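Local coordinates for uncharacterized protein ygiD (Escherichia coli, PDB 2PW6) that opens the aromatic ring of L-DOPA between carbons 4 and 5 in vitro as a zinc-dependent extradiol dioxygenase, its physiological substrate being unknown, at residues H57-G62 with T231-L236; R61-T66 with V139-D144; V53-W58 with G118-S123. One frame throughout, in Å; residues are numbered along the deposited sequence.

Interaction 1. Residues H57-G62 with T231-L236; sequences HWFTRG and TPEHYL. With ZN (zinc ion), chain B.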
loop_
_atom_site.group_PDB
_atom_site.type_symbol
_atom_site.label_atom_id
_atom_site.label_comp_id
_atom_site.label_asym_id
_atom_site.label_seq_id
_atom_site.Cartn_x
_atom_site.Cartn_y
_atom_site.Cartn_z
ATOM N N HIS A 57 9.196 -2.044 -1.839
ATOM C CA HIS A 57 8.008 -1.930 -2.639
ATOM C C HIS A 57 8.199 -1.275 -4.040
ATOM O O HIS A 57 7.252 -1.152 -4.752
ATOM C CB HIS A 57 6.942 -1.200 -1.824
ATOM C CG HIS A 57 6.487 -1.947 -0.607
ATOM N ND1 HIS A 57 5.372 -2.755 -0.619
ATOM C CD2 HIS A 57 6.985 -2.003 0.657
ATOM C CE1 HIS A 57 5.198 -3.276 0.582
ATOM N NE2 HIS A 57 6.167 -2.844 1.377
ATOM N N TRP A 58 9.407 -0.889 -4.436
ATOM C CA TRP A 58 9.687 -0.435 -5.856
ATOM C C TRP A 58 10.562 -1.521 -6.486
ATOM O O TRP A 58 11.776 -1.428 -6.527
ATOM C CB TRP A 58 10.346 0.971 -5.930
ATOM C CG TRP A 58 9.613 2.054 -5.051
ATOM C CD1 TRP A 58 8.258 2.269 -4.953
ATOM C CD2 TRP A 58 10.216 3.007 -4.187
ATOM N NE1 TRP A 58 7.978 3.288 -4.062
ATOM C CE2 TRP A 58 9.172 3.762 -3.590
ATOM C CE3 TRP A 58 11.541 3.334 -3.887
ATOM C CZ2 TRP A 58 9.424 4.804 -2.692
ATOM C CZ3 TRP A 58 11.787 4.378 -2.997
ATOM C CH2 TRP A 58 10.738 5.095 -2.414
ATOM N N PHE A 59 9.896 -2.596 -6.913
ATOM C CA PHE A 59 10.525 -3.849 -7.372
ATOM C C PHE A 59 10.013 -4.046 -8.808
ATOM O O PHE A 59 8.850 -4.394 -9.018
ATOM C CB PHE A 59 10.084 -4.989 -6.441
ATOM C CG PHE A 59 10.860 -6.290 -6.581
ATOM C CD1 PHE A 59 12.239 -6.317 -6.548
ATOM C CD2 PHE A 59 10.165 -7.530 -6.619
ATOM C CE1 PHE A 59 12.970 -7.532 -6.614
ATOM C CE2 PHE A 59 10.889 -8.782 -6.680
ATOM C CZ PHE A 59 12.288 -8.776 -6.680
ATOM N N THR A 60 10.872 -3.759 -9.785
ATOM C CA THR A 60 10.447 -3.506 -11.178
ATOM C C THR A 60 11.329 -4.362 -12.067
ATOM O O THR A 60 12.388 -4.715 -11.648
ATOM C CB THR A 60 10.729 -1.979 -11.570
ATOM O OG1 THR A 60 12.114 -1.669 -11.324
ATOM C CG2 THR A 60 9.865 -1.025 -10.768
ATOM N N ARG A 61 10.920 -4.681 -13.288
ATOM C CA ARG A 61 11.914 -5.173 -14.245
ATOM C C ARG A 61 12.693 -3.976 -14.770
ATOM O O ARG A 61 12.097 -3.043 -15.276
ATOM C CB ARG A 61 11.323 -5.953 -15.420
ATOM C CG ARG A 61 12.467 -6.801 -16.137
ATOM C CD ARG A 61 12.166 -7.269 -17.597
ATOM N NE ARG A 61 10.758 -7.647 -17.812
ATOM C CZ ARG A 61 10.168 -8.734 -17.300
ATOM N NH1 ARG A 61 10.855 -9.587 -16.529
ATOM N NH2 ARG A 61 8.885 -8.969 -17.558
ATOM N N GLY A 62 14.011 -4.023 -14.639
ATOM C CA GLY A 62 14.877 -2.876 -14.912
ATOM C C GLY A 62 14.970 -1.924 -13.731
ATOM O O GLY A 62 14.171 -1.988 -12.803
ATOM N N THR A 231 9.912 -14.186 -1.631
ATOM C CA THR A 231 10.310 -13.376 -2.798
ATOM C C THR A 231 11.402 -12.492 -2.281
ATOM O O THR A 231 11.468 -12.282 -1.080
ATOM C CB THR A 231 9.181 -12.513 -3.311
ATOM O OG1 THR A 231 8.534 -11.851 -2.203
ATOM C CG2 THR A 231 8.191 -13.350 -4.082
ATOM N N PRO A 232 12.314 -12.035 -3.155
ATOM C CA PRO A 232 13.443 -11.332 -2.587
ATOM C C PRO A 232 13.274 -9.866 -2.137
ATOM O O PRO A 232 14.147 -9.406 -1.437
ATOM C CB PRO A 232 14.507 -11.428 -3.709
ATOM C CG PRO A 232 13.936 -12.321 -4.751
ATOM C CD PRO A 232 12.467 -12.171 -4.618
ATOM N N GLU A 233 12.182 -9.178 -2.468
ATOM C CA GLU A 233 12.146 -7.680 -2.484
ATOM C C GLU A 233 12.391 -6.996 -1.137
ATOM O O GLU A 233 13.073 -5.983 -1.077
ATOM C CB GLU A 233 10.862 -7.128 -3.143
ATOM C CG GLU A 233 9.603 -7.164 -2.256
ATOM C CD GLU A 233 9.092 -8.587 -1.983
ATOM O OE1 GLU A 233 9.187 -9.415 -2.914
ATOM O OE2 GLU A 233 8.587 -8.865 -0.862
ATOM N N HIS A 234 11.865 -7.564 -0.046
ATOM C CA HIS A 234 12.055 -6.952 1.288
ATOM C C HIS A 234 13.405 -7.162 1.919
ATOM O O HIS A 234 13.796 -6.435 2.855
ATOM C CB HIS A 234 10.948 -7.327 2.249
ATOM C CG HIS A 234 9.737 -6.447 2.169
ATOM N ND1 HIS A 234 8.743 -6.647 1.248
ATOM C CD2 HIS A 234 9.282 -5.485 2.998
ATOM C CE1 HIS A 234 7.751 -5.806 1.467
ATOM N NE2 HIS A 234 8.051 -5.076 2.527
ATOM N N TYR A 235 14.135 -8.133 1.386
ATOM C CA TYR A 235 15.501 -8.386 1.801
ATOM C C TYR A 235 16.620 -7.650 1.004
ATOM O O TYR A 235 17.629 -7.186 1.576
ATOM C CB TYR A 235 15.727 -9.875 1.682
ATOM C CG TYR A 235 17.096 -10.281 2.078
ATOM C CD1 TYR A 235 17.418 -10.434 3.422
ATOM C CD2 TYR A 235 18.095 -10.519 1.106
ATOM C CE1 TYR A 235 18.711 -10.820 3.819
ATOM C CE2 TYR A 235 19.397 -10.898 1.494
ATOM C CZ TYR A 235 19.694 -11.042 2.858
ATOM O OH TYR A 235 20.971 -11.431 3.300
ATOM N N LEU A 236 16.444 -7.598 -0.312
ATOM C CA LEU A 236 17.428 -7.019 -1.253
ATOM C C LEU A 236 17.945 -5.608 -0.896
ATOM O O LEU A 236 19.123 -5.334 -1.141
ATOM C CB LEU A 236 16.885 -7.025 -2.706
ATOM C CG LEU A 236 16.834 -8.393 -3.417
ATOM C CD1 LEU A 236 16.171 -8.325 -4.845
ATOM C CD2 LEU A 236 18.240 -9.060 -3.494
HETATM ZN ZN ZN B . 6.928 -3.675 3.365
#

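Interaction 2. Residues R61-T66 with V139-D144; sequences RGTGVT and VQLSID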
loop_
_atom_site.group_PDB
_atom_site.type_symbol
_atom_site.label_atom_id
_atom_site.label_comp_id
_atom_site.label_asym_id
_atom_site.label_seq_id
_atom_site.Cartn_x
_atom_site.Cartn_y
_atom_site.Cartn_z
ATOM N N ARG A 61 10.920 -4.681 -13.288
ATOM C CA ARG A 61 11.914 -5.173 -14.245
ATOM C C ARG A 61 12.693 -3.976 -14.770
ATOM O O ARG A 61 12.097 -3.043 -15.276
ATOM C CB ARG A 61 11.323 -5.953 -15.420
ATOM C CG ARG A 61 12.467 -6.801 -16.137
ATOM C CD ARG A 61 12.166 -7.269 -17.597
ATOM N NE ARG A 61 10.758 -7.647 -17.812
ATOM C CZ ARG A 61 10.168 -8.734 -17.300
ATOM N NH1 ARG A 61 10.855 -9.587 -16.529
ATOM N NH2 ARG A 61 8.885 -8.969 -17.558
ATOM N N GLY A 62 14.011 -4.023 -14.639
ATOM C CA GLY A 62 14.877 -2.876 -14.912
ATOM C C GLY A 62 14.970 -1.924 -13.731
ATOM O O GLY A 62 14.171 -1.988 -12.803
ATOM N N THR A 63 15.973 -1.052 -13.767
ATOM C CA THR A 63 16.213 -0.062 -12.734
ATOM C C THR A 63 15.558 1.248 -13.200
ATOM O O THR A 63 15.744 1.693 -14.359
ATOM C CB THR A 63 17.737 0.091 -12.478
ATOM O OG1 THR A 63 18.329 -1.188 -12.150
ATOM C CG2 THR A 63 18.037 1.086 -11.365
ATOM N N GLY A 64 14.748 1.822 -12.315
ATOM C CA GLY A 64 14.150 3.127 -12.501
ATOM C C GLY A 64 14.659 4.122 -11.472
ATOM O O GLY A 64 15.179 3.726 -10.428
ATOM N N VAL A 65 14.545 5.421 -11.805
ATOM C CA VAL A 65 14.958 6.557 -10.983
ATOM C C VAL A 65 13.901 7.645 -11.215
ATOM O O VAL A 65 13.424 7.819 -12.336
ATOM C CB VAL A 65 16.383 7.060 -11.386
ATOM C CG1 VAL A 65 16.645 8.504 -10.980
ATOM C CG2 VAL A 65 17.470 6.192 -10.857
ATOM N N THR A 66 13.491 8.339 -10.161
ATOM C CA THR A 66 12.620 9.497 -10.292
ATOM C C THR A 66 13.310 10.699 -9.656
ATOM O O THR A 66 13.996 10.565 -8.673
ATOM C CB THR A 66 11.258 9.344 -9.571
ATOM O OG1 THR A 66 11.438 9.530 -8.160
ATOM C CG2 THR A 66 10.635 8.003 -9.823
ATOM N N VAL A 139 15.582 11.560 -4.301
ATOM C CA VAL A 139 15.428 10.712 -5.470
ATOM C C VAL A 139 14.954 9.296 -5.018
ATOM O O VAL A 139 15.413 8.768 -4.012
ATOM C CB VAL A 139 16.785 10.699 -6.225
ATOM C CG1 VAL A 139 16.957 9.499 -7.047
ATOM C CG2 VAL A 139 16.918 11.998 -7.132
ATOM N N GLN A 140 14.007 8.709 -5.739
ATOM C CA GLN A 140 13.673 7.279 -5.564
ATOM C C GLN A 140 14.396 6.380 -6.589
ATOM O O GLN A 140 14.457 6.698 -7.777
ATOM C CB GLN A 140 12.171 7.080 -5.653
ATOM C CG GLN A 140 11.381 7.917 -4.641
ATOM C CD GLN A 140 9.970 8.106 -5.070
ATOM O OE1 GLN A 140 9.711 8.614 -6.168
ATOM N NE2 GLN A 140 9.032 7.684 -4.238
ATOM N N LEU A 141 14.985 5.296 -6.092
ATOM C CA LEU A 141 15.632 4.281 -6.900
ATOM C C LEU A 141 14.889 2.929 -6.740
ATOM O O LEU A 141 14.541 2.546 -5.617
ATOM C CB LEU A 141 17.096 4.114 -6.471
ATOM C CG LEU A 141 17.907 3.029 -7.209
ATOM C CD1 LEU A 141 18.131 3.403 -8.712
ATOM C CD2 LEU A 141 19.214 2.829 -6.487
ATOM N N SER A 142 14.657 2.227 -7.848
ATOM C CA SER A 142 13.893 0.985 -7.820
ATOM C C SER A 142 14.846 -0.213 -7.885
ATOM O O SER A 142 16.042 -0.077 -8.230
ATOM C CB SER A 142 12.860 0.946 -8.944
ATOM O OG SER A 142 13.468 0.612 -10.173
ATOM N N ILE A 143 14.330 -1.388 -7.516
ATOM C CA ILE A 143 15.160 -2.598 -7.408
ATOM C C ILE A 143 14.860 -3.438 -8.639
ATOM O O ILE A 143 13.727 -3.748 -8.898
ATOM C CB ILE A 143 14.839 -3.383 -6.065
ATOM C CG1 ILE A 143 15.331 -2.599 -4.839
ATOM C CG2 ILE A 143 15.451 -4.801 -6.055
ATOM C CD1 ILE A 143 14.490 -2.832 -3.580
ATOM N N ASP A 144 15.871 -3.801 -9.399
ATOM C CA ASP A 144 15.659 -4.640 -10.592
ATOM C C ASP A 144 15.328 -6.117 -10.221
ATOM O O ASP A 144 16.235 -6.861 -9.828
ATOM C CB ASP A 144 16.922 -4.618 -11.475
ATOM C CG ASP A 144 16.696 -5.223 -12.878
ATOM O OD1 ASP A 144 15.673 -5.893 -13.158
ATOM O OD2 ASP A 144 17.566 -4.987 -13.749
HETATM O O HOH W 1 17.922 -1.661 -9.482
HETATM O O HOH W 2 19.036 -2.843 -14.097
#

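Interaction 3. Residues V53-W58 with G118-S123; sequences VVSAHW and GFDHGS. With ZN (zinc ion), chain C; ZN (zinc ion), chain B.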
loop_
_atom_site.group_PDB
_atom_site.type_symbol
_atom_site.label_atom_id
_atom_site.label_comp_id
_atom_site.label_asym_id
_atom_site.label_seq_id
_atom_site.Cartn_x
_atom_site.Cartn_y
_atom_site.Cartn_z
ATOM N N VAL A 53 16.403 7.116 -1.804
ATOM C CA VAL A 53 15.510 6.168 -1.155
ATOM C C VAL A 53 15.364 4.883 -1.973
ATOM O O VAL A 53 14.988 4.941 -3.135
ATOM C CB VAL A 53 14.095 6.759 -0.919
ATOM C CG1 VAL A 53 13.319 5.858 0.068
ATOM C CG2 VAL A 53 14.190 8.079 -0.290
ATOM N N VAL A 54 15.693 3.745 -1.354
ATOM C CA VAL A 54 15.417 2.400 -1.909
ATOM C C VAL A 54 14.326 1.710 -1.054
ATOM O O VAL A 54 14.452 1.596 0.168
ATOM C CB VAL A 54 16.697 1.557 -2.058
ATOM C CG1 VAL A 54 16.367 0.164 -2.623
ATOM C CG2 VAL A 54 17.704 2.257 -3.023
ATOM N N SER A 55 13.223 1.321 -1.680
ATOM C CA SER A 55 12.165 0.580 -0.961
ATOM C C SER A 55 11.941 -0.793 -1.523
ATOM O O SER A 55 11.934 -0.946 -2.738
ATOM C CB SER A 55 10.835 1.297 -1.051
ATOM O OG SER A 55 9.819 0.571 -0.397
ATOM N N ALA A 56 11.687 -1.772 -0.628
ATOM C CA ALA A 56 11.135 -3.113 -0.971
ATOM C C ALA A 56 10.023 -3.047 -1.988
ATOM O O ALA A 56 9.871 -3.900 -2.860
ATOM C CB ALA A 56 10.579 -3.792 0.313
ATOM N N HIS A 57 9.196 -2.044 -1.839
ATOM C CA HIS A 57 8.008 -1.930 -2.639
ATOM C C HIS A 57 8.199 -1.275 -4.040
ATOM O O HIS A 57 7.252 -1.152 -4.752
ATOM C CB HIS A 57 6.942 -1.200 -1.824
ATOM C CG HIS A 57 6.487 -1.947 -0.607
ATOM N ND1 HIS A 57 5.372 -2.755 -0.619
ATOM C CD2 HIS A 57 6.985 -2.003 0.657
ATOM C CE1 HIS A 57 5.198 -3.276 0.582
ATOM N NE2 HIS A 57 6.167 -2.844 1.377
ATOM N N TRP A 58 9.407 -0.889 -4.436
ATOM C CA TRP A 58 9.687 -0.435 -5.856
ATOM C C TRP A 58 10.562 -1.521 -6.486
ATOM O O TRP A 58 11.776 -1.428 -6.527
ATOM C CB TRP A 58 10.346 0.971 -5.930
ATOM C CG TRP A 58 9.613 2.054 -5.051
ATOM C CD1 TRP A 58 8.258 2.269 -4.953
ATOM C CD2 TRP A 58 10.216 3.007 -4.187
ATOM N NE1 TRP A 58 7.978 3.288 -4.062
ATOM C CE2 TRP A 58 9.172 3.762 -3.590
ATOM C CE3 TRP A 58 11.541 3.334 -3.887
ATOM C CZ2 TRP A 58 9.424 4.804 -2.692
ATOM C CZ3 TRP A 58 11.787 4.378 -2.997
ATOM C CH2 TRP A 58 10.738 5.095 -2.414
ATOM N N GLY A 118 4.455 6.719 -5.404
ATOM C CA GLY A 118 3.927 6.697 -4.038
ATOM C C GLY A 118 4.868 5.955 -3.089
ATOM O O GLY A 118 5.542 4.989 -3.470
ATOM N N PHE A 119 4.943 6.436 -1.851
ATOM C CA PHE A 119 5.701 5.774 -0.803
ATOM C C PHE A 119 4.819 4.706 -0.159
ATOM O O PHE A 119 3.694 4.994 0.236
ATOM C CB PHE A 119 6.150 6.791 0.256
ATOM C CG PHE A 119 7.229 7.733 -0.217
ATOM C CD1 PHE A 119 8.572 7.415 -0.048
ATOM C CD2 PHE A 119 6.902 8.927 -0.845
ATOM C CE1 PHE A 119 9.577 8.267 -0.481
ATOM C CE2 PHE A 119 7.911 9.799 -1.300
ATOM C CZ PHE A 119 9.242 9.456 -1.116
ATOM N N ASP A 120 5.315 3.477 -0.073
ATOM C CA ASP A 120 4.671 2.475 0.805
ATOM C C ASP A 120 4.509 2.973 2.263
ATOM O O ASP A 120 5.300 3.790 2.726
ATOM C CB ASP A 120 5.471 1.174 0.777
ATOM C CG ASP A 120 6.903 1.375 1.093
ATOM O OD1 ASP A 120 7.669 1.835 0.227
ATOM O OD2 ASP A 120 7.314 1.028 2.197
ATOM N N HIS A 121 3.503 2.470 2.980
ATOM C CA HIS A 121 3.292 2.861 4.379
ATOM C C HIS A 121 4.522 2.750 5.268
ATOM O O HIS A 121 4.772 3.625 6.121
ATOM C CB HIS A 121 2.166 2.073 5.030
ATOM C CG HIS A 121 0.890 2.830 5.100
ATOM N ND1 HIS A 121 -0.179 2.556 4.277
ATOM C CD2 HIS A 121 0.515 3.883 5.876
ATOM C CE1 HIS A 121 -1.175 3.382 4.568
ATOM N NE2 HIS A 121 -0.772 4.207 5.521
ATOM N N GLY A 122 5.266 1.667 5.075
ATOM C CA GLY A 122 6.473 1.405 5.840
ATOM C C GLY A 122 7.559 2.437 5.601
ATOM O O GLY A 122 8.226 2.853 6.546
ATOM N N SER A 123 7.760 2.810 4.331
ATOM C CA SER A 123 8.800 3.765 3.946
ATOM C C SER A 123 8.445 5.162 4.403
ATOM O O SER A 123 9.262 5.872 4.958
ATOM C CB SER A 123 9.003 3.774 2.428
ATOM O OG SER A 123 9.806 2.672 2.050
HETATM ZN ZN ZN C . -0.515 0.447 2.942
HETATM ZN ZN ZN B . 6.928 -3.675 3.365
#

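Interaction 1. Residues H57-G62 with T231-L236
His57 and His234 meet at a shared zinc ion, which His57 NE2 binds at 2.3 Å and His234 NE2 at 2.0 Å. Bringing both nitrogens to one metal sets the rings in an offset edge-to-face pair, the edge of His234 toward the face of His57, planes 82° apart. His22 of the same chain and Asp86 of the second subunit supply the other two ligands. This is the metal centre of a DODA-type (LigB-family) extradiol dioxygenase, formed where the strand 50-60 turns a corner at His57 and the loop before helix 236-243 meets it. Hydrogen bonds fix the second histidine: His234 ND1 donates almost straight to Glu233 OE2 at 3.1 Å, in the imidazole plane and on the anti lone pair of the carboxylate. Glu233 OE1 accepts from Thr231 OG1 at 2.6 Å on its syn lone pair, which probably restrains the carboxylate from turning. In the apolar part, Phe59 carries CG opposite the backbone N (chi1 -168°), swinging the ring toward the loop, where Glu233 CB sits over the centre of one face, 3.6 Å from the centroid, a CH-pi contact. Leu236 CD1 touches Phe59 CE1 at 3.7 Å, and Pro232 CD approaches Phe59 CZ.

Interaction 2. Residues R61-T66 with V139-D144
Thr66 and Gln140 form a hydrogen-bonded pair of the antiparallel ladder between strands 63-66 and 138-144 in the mixed sheet of the LigB-type domain. Thr66 N donates to Gln140 O at 3.1 Å, while the backbone return bond is weak. On the same face of the sheet, Thr66 OG1 donates to Gln140 OE1 at 2.8 Å, in the carbonyl plane and on a lone pair. The threonine hydroxyl sits between its backbone N and carbonyl carbon (chi1 77°), aiming it at the amide; Gln140 NE2 donates to Trp117 O, so both ends of that amide are held. Beyond the other end of the ladder, Asp144 OD1 accepts from Gly62 N at 2.9 Å, met from above the carboxylate plane, and from Ser146 OG, while OD2 is salt-bridged to Lys147. A water bonded to Thr63 OG1 donates to Asp144 OD2. Exchanging Asp144 for an alanine is likely to leave Gly62 N and Ser146 OG without this acceptor and Lys147 without its carboxylate, and to loosen the water's hold. Between these two sites the side chain of Ser142 replaces a backbone acceptor: OG receives Gly64 N at 2.8 Å, and Ser142 N donates back to Gly64 O at 3.0 Å.

Interaction 3. Residues V53-W58 with G118-S123
Ser55 OG and Asp120 OD1 lie only 2.6 Å apart in a buried hydrogen bond that ties an ST turn to a helix N-cap. The serine hydroxyl donates to the carboxylate from above its plane and accepts from His57 N, as an ST turn requires, where the strand 50-60 breaks into a type I turn. Asp120 is the N-cap of helix 121-130. Its CG lies between the backbone N and carbonyl carbon (chi1 53°), which folds the carboxylate back over the first turn: OD2 accepts from Ser123 N at 2.8 Å, and OD1 takes a second donor, Ser123 OG, on the syn side. Ser123 OG is also hydrogen-bonded to Ser172 OG. The same aspartate places its CB over one face of the His57 imidazole toward its rim, 3.8 Å from the centroid, with ring and carboxylate planes 24° apart. Asp120 CG comes within 3.4 Å of His57 CD2, while the carboxylate oxygens are engaged by the two serines and the helix end. Farther from the metal, Trp58 turns the edge of its six-membered ring to the face of Phe119, with the planes 68° apart. Phe119 CE1 also reaches Val53 CG1 at 4.5 Å. The indole is anchored at its other ring, where Trp58 NE1 donates to Gly118 O at 3.0 Å, the acceptor lying close to the indole plane.

In the fold
The three contacts lie 10 to 11 Å apart, centre to centre, within one LigB-type domain. Strand 50-60 serves both interaction 1 and interaction 3, which share His57 and Trp58 and the same zinc ion. After a two-residue turn the chain continues into strand 63-66, so interactions 1 and 2 share Arg61 and Gly62. Strand 138-144 sits between these two strands in the mixed sheet, and Ile143 N probably donates to Trp58 O. Along the chain the partners follow in the order 118-123, 139-144 and 231-236, with interactions 2 and 3 interleaved. Strand 50-60 thus links the sheet to the zinc site, where the loop of 231-236 adds a ligand and the start of helix 121-130 packs on His57.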